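Local coordinates for protein oxidoreductase (Azotobacter vinelandii, PDB 7D5N) that binds NADH and myo-inositol and, as an inositol dehydrogenase homolog of the Gfo/Idh/MocA family, probably oxidises inositol or a related polyol with NAD(+), at residues A15-G20 against Q86-A91; V140-A145 against G207-Y212. All blocks are in the same frame, centred on the assembly; numbering follows the deposited sequence.

Contact 1 (A15-G20 against Q86-A91). With NAI (1,4-dihydronicotinamide adenine dinucleotide), chain D.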
ATOM      1  N   ALA B  15     -28.536  29.351  10.332  1.00 19.75           N
ATOM      2  CA  ALA B  15     -28.004  30.174   9.228  1.00 19.88           C
ATOM      3  C   ALA B  15     -26.527  29.855   9.018  1.00 20.32           C
ATOM      4  O   ALA B  15     -25.871  29.281   9.921  1.00 21.43           O
ATOM      5  CB  ALA B  15     -28.175  31.649   9.526  1.00 18.23           C
ATOM      6  N   MET B  16     -26.001  30.299   7.889  1.00 20.95           N
ATOM      7  CA  MET B  16     -24.545  30.402   7.679  1.00 22.94           C
ATOM      8  C   MET B  16     -24.189  31.840   7.328  1.00 22.75           C
ATOM      9  O   MET B  16     -24.993  32.523   6.662  1.00 25.17           O
ATOM     10  CB  MET B  16     -24.080  29.483   6.552  1.00 23.26           C
ATOM     11  CG  MET B  16     -24.243  28.018   6.890  1.00 25.42           C
ATOM     12  SD  MET B  16     -23.628  27.032   5.513  1.00 27.53           S
ATOM     13  CE  MET B  16     -21.885  27.387   5.584  1.00 28.39           C
ATOM     14  N   VAL B  17     -23.025  32.270   7.765  1.00 19.81           N
ATOM     15  CA  VAL B  17     -22.331  33.435   7.175  1.00 20.53           C
ATOM     16  C   VAL B  17     -21.148  32.869   6.395  1.00 21.48           C
ATOM     17  O   VAL B  17     -20.385  32.067   6.983  1.00 22.69           O
ATOM     18  CB  VAL B  17     -21.917  34.440   8.257  1.00 19.95           C
ATOM     19  CG1 VAL B  17     -21.261  35.663   7.635  1.00 21.57           C
ATOM     20  CG2 VAL B  17     -23.112  34.846   9.111  1.00 20.23           C
ATOM     21  N   GLY B  18     -21.052  33.219   5.115  1.00 20.27           N
ATOM     22  CA  GLY B  18     -20.085  32.626   4.182  1.00 20.85           C
ATOM     23  C   GLY B  18     -20.576  31.282   3.681  1.00 20.81           C
ATOM     24  O   GLY B  18     -21.780  30.968   3.862  1.00 18.69           O
ATOM     25  N   GLY B  19     -19.680  30.499   3.074  1.00 20.74           N
ATOM     26  CA  GLY B  19     -20.011  29.181   2.510  1.00 20.27           C
ATOM     27  C   GLY B  19     -20.870  29.284   1.265  1.00 20.68           C
ATOM     28  O   GLY B  19     -21.651  28.369   1.030  1.00 20.17           O
ATOM     29  N   GLY B  20     -20.694  30.342   0.471  1.00 22.49           N
ATOM     30  CA  GLY B  20     -21.530  30.604  -0.714  1.00 21.28           C
ATOM     31  C   GLY B  20     -21.153  29.761  -1.919  1.00 22.25           C
ATOM     32  O   GLY B  20     -20.401  28.764  -1.781  1.00 20.17           O
ATOM     33  N   GLN B  86     -31.562  30.196  15.793  1.00 25.71           N
ATOM     34  CA  GLN B  86     -31.026  29.917  17.148  1.00 25.90           C
ATOM     35  C   GLN B  86     -29.511  29.731  17.097  1.00 25.53           C
ATOM     36  O   GLN B  86     -28.898  29.750  18.158  1.00 26.36           O
ATOM     37  CB  GLN B  86     -31.662  28.657  17.728  1.00 26.67           C
ATOM     38  CG  GLN B  86     -33.168  28.756  17.897  1.00 28.77           C
ATOM     39  CD  GLN B  86     -33.785  27.392  18.066  1.00 29.64           C
ATOM     40  OE1 GLN B  86     -33.945  26.638  17.108  1.00 30.79           O
ATOM     41  NE2 GLN B  86     -34.089  27.044  19.305  1.00 30.96           N
ATOM     42  N   ALA B  87     -28.938  29.514  15.913  1.00 24.56           N
ATOM     43  CA  ALA B  87     -27.510  29.178  15.760  1.00 24.39           C
ATOM     44  C   ALA B  87     -27.019  29.600  14.380  1.00 23.50           C
ATOM     45  O   ALA B  87     -27.829  29.630  13.438  1.00 23.68           O
ATOM     46  CB  ALA B  87     -27.337  27.700  15.978  1.00 24.74           C
ATOM     47  N   VAL B  88     -25.731  29.887  14.269  1.00 22.27           N
ATOM     48  CA  VAL B  88     -25.120  30.279  12.972  1.00 22.14           C
ATOM     49  C   VAL B  88     -23.784  29.550  12.833  1.00 21.86           C
ATOM     50  O   VAL B  88     -23.062  29.408  13.837  1.00 20.20           O
ATOM     51  CB  VAL B  88     -24.973  31.808  12.864  1.00 22.64           C
ATOM     52  CG1 VAL B  88     -24.126  32.389  13.984  1.00 24.51           C
ATOM     53  CG2 VAL B  88     -24.451  32.254  11.514  1.00 23.77           C
ATOM     54  N   SER B  89     -23.472  29.114  11.619  1.00 19.88           N
ATOM     55  CA  SER B  89     -22.135  28.602  11.257  1.00 19.27           C
ATOM     56  C   SER B  89     -21.391  29.685  10.483  1.00 20.24           C
ATOM     57  O   SER B  89     -21.961  30.268   9.525  1.00 19.54           O
ATOM     58  CB  SER B  89     -22.201  27.311  10.507  1.00 18.99           C
ATOM     59  OG  SER B  89     -22.731  26.266  11.322  1.00 17.75           O
ATOM     60  N   VAL B  90     -20.155  29.936  10.895  1.00 19.04           N
ATOM     61  CA  VAL B  90     -19.314  31.015  10.334  1.00 20.29           C
ATOM     62  C   VAL B  90     -18.246  30.346   9.477  1.00 21.63           C
ATOM     63  O   VAL B  90     -17.336  29.700  10.056  1.00 24.55           O
ATOM     64  CB  VAL B  90     -18.721  31.885  11.449  1.00 20.89           C
ATOM     65  CG1 VAL B  90     -17.849  32.990  10.882  1.00 20.99           C
ATOM     66  CG2 VAL B  90     -19.808  32.457  12.348  1.00 22.05           C
ATOM     67  N   ALA B  91     -18.373  30.495   8.160  1.00 21.70           N
ATOM     68  CA  ALA B  91     -17.512  29.864   7.136  1.00 22.00           C
ATOM     69  C   ALA B  91     -16.871  30.946   6.264  1.00 23.10           C
ATOM     70  O   ALA B  91     -16.572  30.680   5.092  1.00 23.51           O
ATOM     71  CB  ALA B  91     -18.324  28.886   6.329  1.00 22.71           C
TER
HETATM   72  PA  NAI D 501     -13.386  30.461   0.296  1.00 21.70           P
HETATM   73  O1A NAI D 501     -12.576  31.614  -0.113  1.00 20.94           O
HETATM   74  O2A NAI D 501     -13.458  29.277  -0.558  1.00 22.00           O
HETATM   75  O5B NAI D 501     -14.904  30.951   0.570  1.00 22.55           O
HETATM   76  C5B NAI D 501     -15.210  32.098   1.355  1.00 20.71           C
HETATM   77  C4B NAI D 501     -16.722  32.274   1.263  1.00 21.26           C
HETATM   78  O4B NAI D 501     -17.209  33.210   2.214  1.00 21.91           O
HETATM   79  C3B NAI D 501     -17.174  32.785  -0.099  1.00 21.47           C
HETATM   80  O3B NAI D 501     -18.465  32.235  -0.381  1.00 22.07           O
HETATM   81  C2B NAI D 501     -17.276  34.269   0.087  1.00 21.81           C
HETATM   82  O2B NAI D 501     -18.194  34.901  -0.809  1.00 21.06           O
HETATM   83  C1B NAI D 501     -17.830  34.272   1.487  1.00 21.63           C
HETATM   84  N9A NAI D 501     -17.522  35.454   2.257  1.00 22.17           N
HETATM   85  C8A NAI D 501     -16.356  36.096   2.372  1.00 22.05           C
HETATM   86  N7A NAI D 501     -16.502  37.136   3.237  1.00 23.09           N
HETATM   87  C5A NAI D 501     -17.780  37.151   3.631  1.00 22.20           C
HETATM   88  C6A NAI D 501     -18.585  37.978   4.519  1.00 22.18           C
HETATM   89  N6A NAI D 501     -18.024  39.011   5.152  1.00 21.84           N
HETATM   90  N1A NAI D 501     -19.881  37.667   4.666  1.00 22.57           N
HETATM   91  C2A NAI D 501     -20.429  36.596   4.042  1.00 23.21           C
HETATM   92  N3A NAI D 501     -19.739  35.802   3.189  1.00 22.38           N
HETATM   93  C4A NAI D 501     -18.440  36.037   2.989  1.00 21.76           C
HETATM   94  O3  NAI D 501     -12.856  30.043   1.738  1.00 20.56           O
HETATM   95  PN  NAI D 501     -12.924  28.533   2.280  1.00 21.46           P
HETATM   96  O1N NAI D 501     -11.743  27.784   1.741  1.00 21.74           O
HETATM   97  O2N NAI D 501     -14.263  27.967   2.135  1.00 20.15           O
HETATM   98  O5D NAI D 501     -12.640  28.789   3.823  1.00 19.62           O
HETATM   99  C5D NAI D 501     -13.585  29.405   4.683  1.00 20.72           C
HETATM  100  C4D NAI D 501     -13.234  29.184   6.131  1.00 21.15           C
HETATM  101  O4D NAI D 501     -13.301  27.768   6.385  1.00 21.07           O
HETATM  102  C3D NAI D 501     -11.837  29.613   6.493  1.00 21.20           C
HETATM  103  O3D NAI D 501     -11.820  30.001   7.845  1.00 21.89           O
HETATM  104  C2D NAI D 501     -11.005  28.350   6.429  1.00 21.31           C
HETATM  105  O2D NAI D 501      -9.949  28.306   7.387  1.00 21.51           O
HETATM  106  C1D NAI D 501     -12.025  27.308   6.816  1.00 21.34           C
HETATM  107  N1N NAI D 501     -11.792  25.981   6.272  1.00 21.16           N
HETATM  108  C2N NAI D 501     -11.871  24.954   7.122  1.00 21.35           C
HETATM  109  C3N NAI D 501     -11.682  23.654   6.712  1.00 19.82           C
HETATM  110  C7N NAI D 501     -11.817  22.541   7.689  1.00 21.56           C
HETATM  111  O7N NAI D 501     -11.409  21.438   7.367  1.00 21.66           O
HETATM  112  N7N NAI D 501     -12.461  22.776   8.828  1.00 20.25           N
HETATM  113  C4N NAI D 501     -11.422  23.318   5.269  1.00 20.50           C
HETATM  114  C5N NAI D 501     -11.374  24.516   4.439  1.00 19.79           C
HETATM  115  C6N NAI D 501     -11.575  25.778   4.970  1.00 21.40           C
HETATM  116  O   HOH W   1     -16.635  29.151   3.027  1.00 21.86           O

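Contact 2 (V140-A145 against G207-Y212). With INS (1,2,3,4,5,6-hexahydroxy-cyclohexane), chain E; NAI (1,4-dihydronicotinamide adenine dinucleotide), chain D.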
ATOM      1  N   VAL B 140     -16.246  24.207  17.010  1.00 21.12           N
ATOM      2  CA  VAL B 140     -15.197  24.511  15.999  1.00 21.35           C
ATOM      3  C   VAL B 140     -15.062  23.302  15.073  1.00 20.63           C
ATOM      4  O   VAL B 140     -15.040  22.170  15.564  1.00 18.98           O
ATOM      5  CB  VAL B 140     -13.871  24.897  16.671  1.00 21.66           C
ATOM      6  CG1 VAL B 140     -12.792  25.248  15.664  1.00 23.70           C
ATOM      7  CG2 VAL B 140     -14.080  26.049  17.639  1.00 22.16           C
ATOM      8  N   THR B 141     -14.991  23.539  13.765  1.00 19.80           N
ATOM      9  CA  THR B 141     -15.049  22.453  12.758  1.00 20.28           C
ATOM     10  C   THR B 141     -13.656  21.843  12.551  1.00 19.89           C
ATOM     11  O   THR B 141     -13.141  21.836  11.416  1.00 19.53           O
ATOM     12  CB  THR B 141     -15.839  22.901  11.524  1.00 19.63           C
ATOM     13  OG1 THR B 141     -15.488  24.230  11.156  1.00 20.42           O
ATOM     14  CG2 THR B 141     -17.326  22.848  11.793  1.00 22.14           C
ATOM     15  N   TYR B 142     -13.085  21.274  13.610  1.00 19.47           N
ATOM     16  CA  TYR B 142     -11.950  20.324  13.501  1.00 19.39           C
ATOM     17  C   TYR B 142     -12.547  18.994  13.022  1.00 17.22           C
ATOM     18  O   TYR B 142     -12.639  18.059  13.799  1.00 17.88           O
ATOM     19  CB  TYR B 142     -11.180  20.229  14.818  1.00 19.00           C
ATOM     20  CG  TYR B 142     -10.340  21.435  15.160  1.00 20.36           C
ATOM     21  CD1 TYR B 142      -9.307  21.845  14.332  1.00 21.53           C
ATOM     22  CD2 TYR B 142     -10.570  22.168  16.314  1.00 20.95           C
ATOM     23  CE1 TYR B 142      -8.517  22.942  14.635  1.00 21.37           C
ATOM     24  CE2 TYR B 142      -9.792  23.267  16.633  1.00 21.79           C
ATOM     25  CZ  TYR B 142      -8.762  23.653  15.797  1.00 21.69           C
ATOM     26  OH  TYR B 142      -8.016  24.739  16.135  1.00 23.02           O
ATOM     27  N   GLY B 143     -12.993  18.961  11.763  1.00 15.92           N
ATOM     28  CA  GLY B 143     -13.890  17.920  11.223  1.00 15.79           C
ATOM     29  C   GLY B 143     -13.303  16.519  11.300  1.00 15.82           C
ATOM     30  O   GLY B 143     -14.076  15.546  11.480  1.00 15.40           O
ATOM     31  N   TYR B 144     -11.986  16.385  11.173  1.00 16.07           N
ATOM     32  CA  TYR B 144     -11.326  15.057  11.131  1.00 16.24           C
ATOM     33  C   TYR B 144     -11.555  14.342  12.467  1.00 16.89           C
ATOM     34  O   TYR B 144     -11.511  13.102  12.505  1.00 16.24           O
ATOM     35  CB  TYR B 144      -9.851  15.214  10.768  1.00 16.67           C
ATOM     36  CG  TYR B 144      -9.639  15.927   9.458  1.00 15.65           C
ATOM     37  CD1 TYR B 144      -9.773  15.273   8.240  1.00 16.33           C
ATOM     38  CD2 TYR B 144      -9.318  17.272   9.440  1.00 15.97           C
ATOM     39  CE1 TYR B 144      -9.608  15.942   7.038  1.00 16.30           C
ATOM     40  CE2 TYR B 144      -9.167  17.959   8.249  1.00 16.88           C
ATOM     41  CZ  TYR B 144      -9.304  17.289   7.042  1.00 16.62           C
ATOM     42  OH  TYR B 144      -9.129  17.956   5.869  1.00 17.49           O
ATOM     43  N   ALA B 145     -11.865  15.086  13.529  1.00 16.00           N
ATOM     44  CA  ALA B 145     -12.060  14.494  14.878  1.00 17.50           C
ATOM     45  C   ALA B 145     -13.372  13.694  14.939  1.00 17.63           C
ATOM     46  O   ALA B 145     -13.572  12.877  15.898  1.00 17.17           O
ATOM     47  CB  ALA B 145     -11.978  15.580  15.925  1.00 17.27           C
ATOM     48  N   GLY B 207      -1.816  22.917  10.146  1.00 17.29           N
ATOM     49  CA  GLY B 207      -1.103  22.363  11.312  1.00 17.24           C
ATOM     50  C   GLY B 207      -2.030  22.116  12.487  1.00 17.78           C
ATOM     51  O   GLY B 207      -1.867  21.082  13.194  1.00 17.57           O
ATOM     52  N   THR B 208      -3.018  22.984  12.682  1.00 17.86           N
ATOM     53  CA  THR B 208      -3.937  22.885  13.836  1.00 18.17           C
ATOM     54  C   THR B 208      -4.824  21.649  13.743  1.00 17.52           C
ATOM     55  O   THR B 208      -5.349  21.263  14.805  1.00 17.35           O
ATOM     56  CB  THR B 208      -4.793  24.140  14.005  1.00 19.25           C
ATOM     57  OG1 THR B 208      -5.455  24.366  12.768  1.00 20.19           O
ATOM     58  CG2 THR B 208      -3.955  25.328  14.419  1.00 20.96           C
ATOM     59  N   HIS B 209      -5.001  21.051  12.562  1.00 17.12           N
ATOM     60  CA  HIS B 209      -5.869  19.852  12.417  1.00 17.53           C
ATOM     61  C   HIS B 209      -5.291  18.662  13.183  1.00 16.53           C
ATOM     62  O   HIS B 209      -5.954  18.125  14.085  1.00 15.35           O
ATOM     63  CB  HIS B 209      -6.178  19.566  10.943  1.00 17.52           C
ATOM     64  CG  HIS B 209      -7.286  20.407  10.398  1.00 18.02           C
ATOM     65  ND1 HIS B 209      -8.573  20.348  10.915  1.00 18.43           N
ATOM     66  CD2 HIS B 209      -7.329  21.268   9.356  1.00 19.01           C
ATOM     67  CE1 HIS B 209      -9.356  21.157  10.223  1.00 20.21           C
ATOM     68  NE2 HIS B 209      -8.619  21.741   9.266  1.00 19.14           N
ATOM     69  N   PRO B 210      -4.079  18.158  12.844  1.00 16.32           N
ATOM     70  CA  PRO B 210      -3.550  16.990  13.538  1.00 15.93           C
ATOM     71  C   PRO B 210      -3.158  17.344  14.981  1.00 17.89           C
ATOM     72  O   PRO B 210      -3.209  16.480  15.845  1.00 17.24           O
ATOM     73  CB  PRO B 210      -2.335  16.554  12.716  1.00 16.31           C
ATOM     74  CG  PRO B 210      -1.922  17.807  11.953  1.00 16.39           C
ATOM     75  CD  PRO B 210      -3.199  18.602  11.752  1.00 15.96           C
ATOM     76  N   LEU B 211      -2.844  18.613  15.235  1.00 17.68           N
ATOM     77  CA  LEU B 211      -2.664  19.083  16.629  1.00 19.81           C
ATOM     78  C   LEU B 211      -3.933  18.784  17.426  1.00 20.37           C
ATOM     79  O   LEU B 211      -3.812  18.186  18.528  1.00 20.98           O
ATOM     80  CB  LEU B 211      -2.370  20.578  16.682  1.00 20.79           C
ATOM     81  CG  LEU B 211      -2.212  21.098  18.112  1.00 21.04           C
ATOM     82  CD1 LEU B 211      -0.852  20.703  18.660  1.00 21.88           C
ATOM     83  CD2 LEU B 211      -2.419  22.605  18.168  1.00 22.52           C
ATOM     84  N   TYR B 212      -5.113  19.143  16.909  1.00 18.27           N
ATOM     85  CA  TYR B 212      -6.367  18.873  17.649  1.00 19.61           C
ATOM     86  C   TYR B 212      -6.590  17.357  17.766  1.00 19.39           C
ATOM     87  O   TYR B 212      -7.061  16.907  18.828  1.00 19.12           O
ATOM     88  CB  TYR B 212      -7.603  19.541  17.056  1.00 19.57           C
ATOM     89  CG  TYR B 212      -8.823  19.195  17.865  1.00 19.87           C
ATOM     90  CD1 TYR B 212      -9.001  19.699  19.146  1.00 20.25           C
ATOM     91  CD2 TYR B 212      -9.767  18.299  17.389  1.00 19.07           C
ATOM     92  CE1 TYR B 212     -10.114  19.360  19.908  1.00 22.32           C
ATOM     93  CE2 TYR B 212     -10.886  17.955  18.136  1.00 19.95           C
ATOM     94  CZ  TYR B 212     -11.055  18.483  19.406  1.00 21.20           C
ATOM     95  OH  TYR B 212     -12.141  18.129  20.168  1.00 23.08           O
TER
HETATM   96  C1  INS E 502      -7.151  22.508   3.372  1.00 24.39           C
HETATM   97  C2  INS E 502      -7.980  21.413   3.998  1.00 23.19           C
HETATM   98  C3  INS E 502      -8.083  21.600   5.506  1.00 24.48           C
HETATM   99  C4  INS E 502      -8.585  23.000   5.845  1.00 23.82           C
HETATM  100  C5  INS E 502      -7.837  24.103   5.117  1.00 24.50           C
HETATM  101  C6  INS E 502      -7.827  23.845   3.630  1.00 25.15           C
HETATM  102  O1  INS E 502      -7.006  22.246   1.974  1.00 26.14           O
HETATM  103  O2  INS E 502      -9.301  21.460   3.445  1.00 25.73           O
HETATM  104  O3  INS E 502      -8.984  20.600   6.027  1.00 22.49           O
HETATM  105  O4  INS E 502      -8.522  23.266   7.231  1.00 23.54           O
HETATM  106  O5  INS E 502      -8.462  25.362   5.358  1.00 25.09           O
HETATM  107  O6  INS E 502      -7.135  24.911   3.028  1.00 27.05           O
HETATM  108  PA  NAI D 501     -13.386  30.461   0.296  1.00 21.70           P
HETATM  109  O1A NAI D 501     -12.576  31.614  -0.113  1.00 20.94           O
HETATM  110  O2A NAI D 501     -13.458  29.277  -0.558  1.00 22.00           O
HETATM  111  O5B NAI D 501     -14.904  30.951   0.570  1.00 22.55           O
HETATM  112  C5B NAI D 501     -15.210  32.098   1.355  1.00 20.71           C
HETATM  113  C4B NAI D 501     -16.722  32.274   1.263  1.00 21.26           C
HETATM  114  O4B NAI D 501     -17.209  33.210   2.214  1.00 21.91           O
HETATM  115  C3B NAI D 501     -17.174  32.785  -0.099  1.00 21.47           C
HETATM  116  O3B NAI D 501     -18.465  32.235  -0.381  1.00 22.07           O
HETATM  117  C2B NAI D 501     -17.276  34.269   0.087  1.00 21.81           C
HETATM  118  O2B NAI D 501     -18.194  34.901  -0.809  1.00 21.06           O
HETATM  119  C1B NAI D 501     -17.830  34.272   1.487  1.00 21.63           C
HETATM  120  N9A NAI D 501     -17.522  35.454   2.257  1.00 22.17           N
HETATM  121  C8A NAI D 501     -16.356  36.096   2.372  1.00 22.05           C
HETATM  122  N7A NAI D 501     -16.502  37.136   3.237  1.00 23.09           N
HETATM  123  C5A NAI D 501     -17.780  37.151   3.631  1.00 22.20           C
HETATM  124  C6A NAI D 501     -18.585  37.978   4.519  1.00 22.18           C
HETATM  125  N6A NAI D 501     -18.024  39.011   5.152  1.00 21.84           N
HETATM  126  N1A NAI D 501     -19.881  37.667   4.666  1.00 22.57           N
HETATM  127  C2A NAI D 501     -20.429  36.596   4.042  1.00 23.21           C
HETATM  128  N3A NAI D 501     -19.739  35.802   3.189  1.00 22.38           N
HETATM  129  C4A NAI D 501     -18.440  36.037   2.989  1.00 21.76           C
HETATM  130  O3  NAI D 501     -12.856  30.043   1.738  1.00 20.56           O
HETATM  131  PN  NAI D 501     -12.924  28.533   2.280  1.00 21.46           P
HETATM  132  O1N NAI D 501     -11.743  27.784   1.741  1.00 21.74           O
HETATM  133  O2N NAI D 501     -14.263  27.967   2.135  1.00 20.15           O
HETATM  134  O5D NAI D 501     -12.640  28.789   3.823  1.00 19.62           O
HETATM  135  C5D NAI D 501     -13.585  29.405   4.683  1.00 20.72           C
HETATM  136  C4D NAI D 501     -13.234  29.184   6.131  1.00 21.15           C
HETATM  137  O4D NAI D 501     -13.301  27.768   6.385  1.00 21.07           O
HETATM  138  C3D NAI D 501     -11.837  29.613   6.493  1.00 21.20           C
HETATM  139  O3D NAI D 501     -11.820  30.001   7.845  1.00 21.89           O
HETATM  140  C2D NAI D 501     -11.005  28.350   6.429  1.00 21.31           C
HETATM  141  O2D NAI D 501      -9.949  28.306   7.387  1.00 21.51           O
HETATM  142  C1D NAI D 501     -12.025  27.308   6.816  1.00 21.34           C
HETATM  143  N1N NAI D 501     -11.792  25.981   6.272  1.00 21.16           N
HETATM  144  C2N NAI D 501     -11.871  24.954   7.122  1.00 21.35           C
HETATM  145  C3N NAI D 501     -11.682  23.654   6.712  1.00 19.82           C
HETATM  146  C7N NAI D 501     -11.817  22.541   7.689  1.00 21.56           C
HETATM  147  O7N NAI D 501     -11.409  21.438   7.367  1.00 21.66           O
HETATM  148  N7N NAI D 501     -12.461  22.776   8.828  1.00 20.25           N
HETATM  149  C4N NAI D 501     -11.422  23.318   5.269  1.00 20.50           C
HETATM  150  C5N NAI D 501     -11.374  24.516   4.439  1.00 19.79           C
HETATM  151  C6N NAI D 501     -11.575  25.778   4.970  1.00 21.40           C

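Contact 1 (A15-G20 against Q86-A91)
Where the segments Ala15-Gly20 and Gln86-Ala91 run out of their parallel pairing, a water bridges Gly19 and Ala91 to the dinucleotide: it donates to Ala91 O at 2.6 Å and to the phosphate oxygen O2N of NADH, and accepts a weak bond from Gly19 N. This is the C-terminal edge of the parallel Rossmann sheet, where the glycine-rich turn follows the first strand. Upstream the pairing is regular. Ala15 N reaches Ala87 O at 3.2 Å, Ala15 O takes Ser89 N, Val17 N goes to Ser89 O, and Ala91 N meets Val17 O at 2.8 Å in a nearly straight bond (171° at the hydrogen).

On one face, Val17 CG2 packs on Val88 CG2 at 3.8 Å. CG1 of Val17, anti to the backbone N (chi1 -177°), points instead to the adenine and lies 3.8 Å from its C2A; one branched residue thus meets sheet and cofactor. On the face of Met16 and Ser89, the methionine chain bends at its third torsion (68°) and brings CE to within 3.9 Å of Ala91 CB. A small alanine suits this place, since its methyl already touches both Met16 CE and Gly19 N. Ala91 O comes 3.3 Å from C5D of the nicotinamide ribose. Gly18 and Gly19 take positive phi, a backbone region readily open to glycine, and Gly18 CA lies close to N3A of the adenine. Gly20 N donates to hydroxyl O3B of the adenosine ribose at 3.0 Å.

The Ser89 hydroxyl is bound by Tyr337 and Trp14. Strands 12-16 and 87-91 are inner neighbours in the five-stranded sheet, flanked by strands 39-45 and 110-113; helices 71-79 and 97-106 cover the valine face, and helix 26-34 packs against Met16 and Ala91.

Contact 2 (V140-A145 against G207-Y212)
Tyr142, Tyr144, His209 and Tyr212 form an aromatic cluster where the loop after the last Rossmann strand meets helix 202-217 of the C-terminal alpha/beta domain. Tyr144 turns its edge to the face of His209 in a T-shaped pair, planes at 87°, with CE2 3.6 Å above the centre of the imidazole. Tyr142 and Tyr212 lie nearly parallel (14°) but slid so far apart that the rings hardly overlap. What sits over the Tyr142 face is instead Tyr212 CB, a CH-pi contact 3.9 Å from the ring centroid. The Tyr212 ring swings out with CG anti to the backbone N (chi1 179°), which carries its CD2 to 3.5 Å from Tyr142 CB and sets Ala145 CB at its edge. Alanine suits that place, because its single methyl already comes to 3.4 Å from Tyr212 CE2.

The broad Tyr142 ring spans from the loop to the helix, with CE1 3.6 Å from Thr208 O and His209 ND1 at its edge. The hydroxyl of Thr208 turns back within the helix to Gly204 O. Thr141, centre of an inverse gamma turn, presents its carbonyl oxygen to the nicotinamide N7N, while its hydroxyl bonds Glu114. Tyr144 and His209 reach the inositol together, where Lys115, Asp205, Arg191 and His325 of the second subunit also bind. His209 NE2 lies beside O4, and the Tyr144 hydroxyl donates to O3 at 2.7 Å.

How the contacts relate
Along the chain, both segments of contact 1 come before those of contact 2. Their centres lie about 19 Å apart and their nearest atoms about 6 Å apart, without touching. Contact 1 joins two inner strands of the parallel Rossmann sheet; contact 2 begins at the end of strand 138-140, on an outer edge of that sheet, and crosses to helix 202-217 of the C-terminal domain. Both meet the same NADH: contact 1 mainly at the adenosine half, and through a water at the phosphate nearest the nicotinamide; contact 2 at the nicotinamide end and the adjoining inositol. The cofactor thus spans from nucleotide-binding sheet to substrate pocket, consistent with hydride transfer at the domain interface.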